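Local coordinates for protein ribonuclease H (PDB 4IBN) that probably cleaves the RNA strand of RNA-DNA hybrids endonucleolytically, with magnesium as cofactor, leaving 5'-phosphomonoester ends, at residues M70-V75 with L126-E131; F79-H84 with G173-S178. One frame throughout, in Å; residues are numbered along the deposited sequence.

Interaction 1: M70-V75 with L126-E131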
loop_
_atom_site.group_PDB
_atom_site.type_symbol
_atom_site.label_atom_id
_atom_site.label_comp_id
_atom_site.label_asym_id
_atom_site.label_seq_id
_atom_site.Cartn_x
_atom_site.Cartn_y
_atom_site.Cartn_z
ATOM N N MET A 70 3.292 1.474 9.786
ATOM C CA MET A 70 2.334 0.616 9.137
ATOM C C MET A 70 2.017 1.038 7.670
ATOM O O MET A 70 1.774 0.230 6.826
ATOM C CB MET A 70 1.082 0.397 10.009
ATOM C CG MET A 70 1.372 -0.243 11.324
ATOM S SD MET A 70 2.481 -1.703 11.240
ATOM C CE MET A 70 1.476 -2.853 10.435
ATOM N N ALA A 71 2.010 2.324 7.433
ATOM C CA ALA A 71 1.809 2.794 6.099
ATOM C C ALA A 71 2.949 2.281 5.216
ATOM O O ALA A 71 2.714 1.827 4.159
ATOM C CB ALA A 71 1.744 4.267 6.077
ATOM N N LEU A 72 4.164 2.355 5.720
ATOM C CA LEU A 72 5.294 1.829 4.967
ATOM C C LEU A 72 5.208 0.313 4.748
ATOM O O LEU A 72 5.499 -0.164 3.706
ATOM C CB LEU A 72 6.635 2.291 5.539
ATOM C CG LEU A 72 7.012 3.718 5.256
ATOM C CD1 LEU A 72 8.043 4.222 6.233
ATOM C CD2 LEU A 72 7.484 3.813 3.870
ATOM N N ARG A 73 4.765 -0.417 5.750
ATOM C CA ARG A 73 4.580 -1.842 5.593
ATOM C C ARG A 73 3.531 -2.183 4.555
ATOM O O ARG A 73 3.631 -3.187 3.910
ATOM C CB ARG A 73 4.303 -2.534 6.916
ATOM C CG ARG A 73 5.367 -2.213 7.900
ATOM C CD ARG A 73 5.808 -3.329 8.781
ATOM N NE ARG A 73 5.838 -4.622 8.141
ATOM C CZ ARG A 73 5.638 -5.725 8.816
ATOM N NH1 ARG A 73 5.435 -5.639 10.101
ATOM N NH2 ARG A 73 5.656 -6.909 8.246
ATOM N N SER A 74 2.527 -1.328 4.419
ATOM C CA SER A 74 1.518 -1.578 3.424
ATOM C C SER A 74 2.152 -1.580 2.054
ATOM O O SER A 74 1.807 -2.351 1.224
ATOM C CB SER A 74 0.339 -0.594 3.526
ATOM O OG SER A 74 0.555 0.653 2.937
ATOM N N VAL A 75 3.065 -0.671 1.835
ATOM C CA VAL A 75 3.779 -0.685 0.574
ATOM C C VAL A 75 4.674 -1.901 0.428
ATOM O O VAL A 75 4.645 -2.579 -0.543
ATOM C CB VAL A 75 4.683 0.524 0.454
ATOM C CG1 VAL A 75 5.491 0.476 -0.850
ATOM C CG2 VAL A 75 3.895 1.742 0.481
ATOM N N LEU A 126 13.794 5.818 8.253
ATOM C CA LEU A 126 14.616 5.714 7.080
ATOM C C LEU A 126 14.890 4.275 6.651
ATOM O O LEU A 126 14.968 4.023 5.488
ATOM C CB LEU A 126 15.938 6.475 7.222
ATOM C CG LEU A 126 15.867 7.991 7.292
ATOM C CD1 LEU A 126 17.227 8.616 7.378
ATOM C CD2 LEU A 126 15.034 8.640 6.228
ATOM N N ALA A 127 15.091 3.366 7.584
ATOM C CA ALA A 127 15.345 1.994 7.199
ATOM C C ALA A 127 14.165 1.381 6.462
ATOM O O ALA A 127 14.344 0.697 5.510
ATOM C CB ALA A 127 15.705 1.167 8.377
ATOM N N LEU A 128 12.973 1.633 6.960
ATOM C CA LEU A 128 11.785 1.168 6.303
ATOM C C LEU A 128 11.563 1.801 4.949
ATOM O O LEU A 128 11.139 1.166 4.076
ATOM C CB LEU A 128 10.551 1.340 7.164
ATOM C CG LEU A 128 10.030 0.259 8.072
ATOM C CD1 LEU A 128 8.647 0.658 8.447
ATOM C CD2 LEU A 128 9.988 -1.063 7.469
ATOM N N TRP A 129 11.865 3.065 4.811
ATOM C CA TRP A 129 11.739 3.710 3.533
ATOM C C TRP A 129 12.651 3.029 2.530
ATOM O O TRP A 129 12.281 2.817 1.434
ATOM C CB TRP A 129 12.098 5.183 3.612
ATOM C CG TRP A 129 10.969 6.046 3.978
ATOM C CD1 TRP A 129 10.798 6.708 5.142
ATOM C CD2 TRP A 129 9.852 6.362 3.177
ATOM N NE1 TRP A 129 9.659 7.418 5.115
ATOM C CE2 TRP A 129 9.046 7.219 3.919
ATOM C CE3 TRP A 129 9.472 6.046 1.887
ATOM C CZ2 TRP A 129 7.876 7.718 3.429
ATOM C CZ3 TRP A 129 8.302 6.537 1.426
ATOM C CH2 TRP A 129 7.524 7.368 2.185
ATOM N N GLN A 130 13.846 2.685 2.955
ATOM C CA GLN A 130 14.748 1.985 2.072
ATOM C C GLN A 130 14.219 0.628 1.635
ATOM O O GLN A 130 14.352 0.275 0.527
ATOM C CB GLN A 130 16.157 1.843 2.676
ATOM C CG GLN A 130 16.887 3.124 2.832
ATOM C CD GLN A 130 18.292 2.941 3.416
ATOM O OE1 GLN A 130 18.551 2.009 4.082
ATOM N NE2 GLN A 130 19.149 3.839 3.144
ATOM N N GLU A 131 13.630 -0.100 2.555
ATOM C CA GLU A 131 12.980 -1.336 2.234
ATOM C C GLU A 131 11.787 -1.148 1.283
ATOM O O GLU A 131 11.560 -1.927 0.421
ATOM C CB GLU A 131 12.505 -2.048 3.507
ATOM C CG GLU A 131 13.573 -2.537 4.371
ATOM C CD GLU A 131 13.092 -3.499 5.463
ATOM O OE1 GLU A 131 12.060 -4.140 5.294
ATOM O OE2 GLU A 131 13.802 -3.633 6.443
#
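Just before Leu72, whose branched end lies against Trp129, the carbonyl oxygen Ala71 O is gripped by Ser74 OG at 2.7 Å and more weakly by the backbone Ser74 N and Val75 N. This hydroxyl bond falls inside helix 67-82 of the RNase H fold, on the flank facing strand 16-25; on another flank the helix runs nearly parallel to helix 126-136, the short axes 9.5 Å apart at 16°. No hydrogen bond joins the two segments. Leu72 meets the indole at about a right angle: its CD2 makes a CH-pi contact over the six-membered ring, 3.5 Å from the centroid, while CD1 lies 3.8 Å from Trp129 NE1. Trp129 CB points away from helix 67-82, and with CG beside the backbone N (chi1 -87°) the ring swings back to Leu72. Trp129 NE1 hydrogen-bonds to Tyr99 OH, which helps to set the turn of the indole. With Trp129 cut back to an alanine, Leu72 CD2 is likely to lose the ring face it rests on, and Tyr99 OH its indole partner. Arg73 sends its guanidinium to a salt bridge with Glu62; its CG lies 4.4 Å from Leu128 CD1, which also reaches to 3.9 Å from Leu72 CB.

Interaction 2: F79-H84 with G173-S178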
loop_
_atom_site.group_PDB
_atom_site.type_symbol
_atom_site.label_atom_id
_atom_site.label_comp_id
_atom_site.label_asym_id
_atom_site.label_seq_id
_atom_site.Cartn_x
_atom_site.Cartn_y
_atom_site.Cartn_z
ATOM N N PHE A 79 4.109 -4.824 -2.567
ATOM C CA PHE A 79 5.069 -5.027 -3.607
ATOM C C PHE A 79 5.854 -6.318 -3.486
ATOM O O PHE A 79 6.323 -6.845 -4.462
ATOM C CB PHE A 79 5.939 -3.802 -3.791
ATOM C CG PHE A 79 5.239 -2.691 -4.479
ATOM C CD1 PHE A 79 5.192 -2.634 -5.821
ATOM C CD2 PHE A 79 4.587 -1.742 -3.781
ATOM C CE1 PHE A 79 4.547 -1.662 -6.414
ATOM C CE2 PHE A 79 3.926 -0.777 -4.386
ATOM C CZ PHE A 79 3.898 -0.736 -5.698
ATOM N N ARG A 80 6.092 -6.762 -2.280
ATOM C CA ARG A 80 6.709 -8.054 -2.111
ATOM C C ARG A 80 5.825 -9.203 -2.606
ATOM O O ARG A 80 6.273 -10.092 -3.241
ATOM C CB ARG A 80 7.127 -8.291 -0.658
ATOM C CG ARG A 80 8.444 -7.679 -0.314
ATOM C CD ARG A 80 8.810 -7.840 1.152
ATOM N NE ARG A 80 9.972 -7.058 1.487
ATOM C CZ ARG A 80 10.401 -6.870 2.706
ATOM N NH1 ARG A 80 9.751 -7.402 3.695
ATOM N NH2 ARG A 80 11.465 -6.131 2.909
ATOM N N ALA A 81 4.553 -9.152 -2.299
ATOM C CA ALA A 81 3.678 -10.188 -2.748
ATOM C C ALA A 81 3.582 -10.259 -4.256
ATOM O O ALA A 81 3.680 -11.306 -4.825
ATOM C CB ALA A 81 2.396 -9.999 -2.208
ATOM N N ILE A 82 3.391 -9.143 -4.902
ATOM C CA ILE A 82 3.310 -9.195 -6.355
ATOM C C ILE A 82 4.626 -9.480 -7.039
ATOM O O ILE A 82 4.656 -9.923 -8.145
ATOM C CB ILE A 82 2.604 -8.007 -6.980
ATOM C CG1 ILE A 82 3.489 -6.823 -6.945
ATOM C CG2 ILE A 82 1.301 -7.736 -6.290
ATOM C CD1 ILE A 82 2.943 -5.698 -7.640
ATOM N N GLY A 83 5.710 -9.210 -6.349
ATOM C CA GLY A 83 7.031 -9.450 -6.878
ATOM C C GLY A 83 7.367 -10.902 -7.097
ATOM O O GLY A 83 8.309 -11.231 -7.771
ATOM N N HIS A 84 6.597 -11.767 -6.513
ATOM C CA HIS A 84 6.912 -13.168 -6.508
ATOM C C HIS A 84 6.343 -13.937 -7.669
ATOM O O HIS A 84 6.325 -15.127 -7.652
ATOM C CB HIS A 84 6.435 -13.818 -5.224
ATOM C CG HIS A 84 7.509 -14.019 -4.207
ATOM N ND1 HIS A 84 7.540 -13.338 -3.017
ATOM C CD2 HIS A 84 8.587 -14.834 -4.196
ATOM C CE1 HIS A 84 8.581 -13.736 -2.310
ATOM N NE2 HIS A 84 9.240 -14.634 -3.011
ATOM N N GLY A 173 0.507 -13.444 5.076
ATOM C CA GLY A 173 1.684 -14.089 4.570
ATOM C C GLY A 173 1.870 -13.852 3.115
ATOM O O GLY A 173 2.869 -14.199 2.529
ATOM N N GLY A 174 0.877 -13.232 2.531
ATOM C CA GLY A 174 0.944 -12.935 1.137
ATOM C C GLY A 174 -0.448 -12.750 0.608
ATOM O O GLY A 174 -1.338 -12.541 1.350
ATOM N N LEU A 175 -0.606 -12.882 -0.702
ATOM C CA LEU A 175 -1.891 -12.723 -1.341
ATOM C C LEU A 175 -2.803 -13.878 -1.052
ATOM O O LEU A 175 -2.456 -14.977 -1.317
ATOM C CB LEU A 175 -1.696 -12.600 -2.833
ATOM C CG LEU A 175 -0.979 -11.321 -3.134
ATOM C CD1 LEU A 175 -0.172 -11.367 -4.370
ATOM C CD2 LEU A 175 -1.911 -10.161 -3.140
ATOM N N VAL A 176 -3.976 -13.603 -0.537
ATOM C CA VAL A 176 -4.967 -14.600 -0.294
ATOM C C VAL A 176 -6.311 -14.186 -0.886
ATOM O O VAL A 176 -6.500 -13.056 -1.218
ATOM C CB VAL A 176 -5.094 -14.913 1.188
ATOM C CG1 VAL A 176 -3.827 -15.266 1.712
ATOM C CG2 VAL A 176 -5.621 -13.771 1.925
ATOM N N ASP A 177 -7.248 -15.099 -0.997
ATOM C CA ASP A 177 -8.470 -14.778 -1.654
ATOM C C ASP A 177 -9.137 -13.641 -0.877
ATOM O O ASP A 177 -9.021 -13.588 0.277
ATOM C CB ASP A 177 -9.352 -16.006 -1.748
ATOM C CG ASP A 177 -10.605 -15.773 -2.544
ATOM O OD1 ASP A 177 -10.616 -14.950 -3.436
ATOM O OD2 ASP A 177 -11.625 -16.426 -2.273
ATOM N N SER A 178 -9.779 -12.718 -1.562
ATOM C CA SER A 178 -10.308 -11.539 -0.930
ATOM C C SER A 178 -11.638 -11.667 -0.243
ATOM O O SER A 178 -12.490 -12.335 -0.683
ATOM C CB SER A 178 -10.371 -10.369 -1.896
ATOM O OG SER A 178 -10.767 -9.204 -1.279
#
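Ala81 and Leu175 make the tight part of this contact: the methyl carbon Ala81 CB lies 3.6 Å from Leu175 CD1, and the branch point Leu175 CG is almost as near, 3.7 Å from Ala81 CB. Leu175 CG stands anti to its own carbonyl carbon (chi1 -67°), which turns the branched end toward the helix; CD1 passes 4.2 Å from the backbone Ile82 N. The side chain of Ile82 is met more loosely, its CG2 4.4 Å from Leu175 CD1, because its end leads off to Val91 on strand 90-95. In the RNase H fold, the C-terminal end of helix 67-82 rests on the central sheet here, and the chain returning past Leu175 adds the short strand 176-177 beside strand 53-62, with backbone hydrogen bonds between Val176 and Asp57. Leu175 also touches Arg56 and Val42 of that sheet, and thus bridges helix and strands. The backbones come close beside it, Ala81 CA being 5.5 Å from Gly174 CA, where a side chain would be jammed against the carbonyl oxygen of Gly173. Toward solvent the grip fades: Gly83, His84 and Gly173 are exposed, and His84 ND1 bonds only weakly to Arg80 O.

In the fold
Helix 67-82 is common to both interactions, the earlier part of it serving interaction 1 and its C-terminal end serving interaction 2, with centres 16 Å apart. Along the chain the order is 70-75, 79-84, 126-131, 173-178, so the two pairings interleave rather than nest. Interaction 1 joins this helix side by side with helix 126-136, whereas interaction 2 joins it to the chain leading into strand 176-177, an outermost strand of the mixed sheet. The two meet directly through a salt bridge, Glu131 OE1 to Arg80 NH2. One helix resting on the sheet thus ties a neighbouring helix and the short strand 176-177 into a single monomeric RNase H fold.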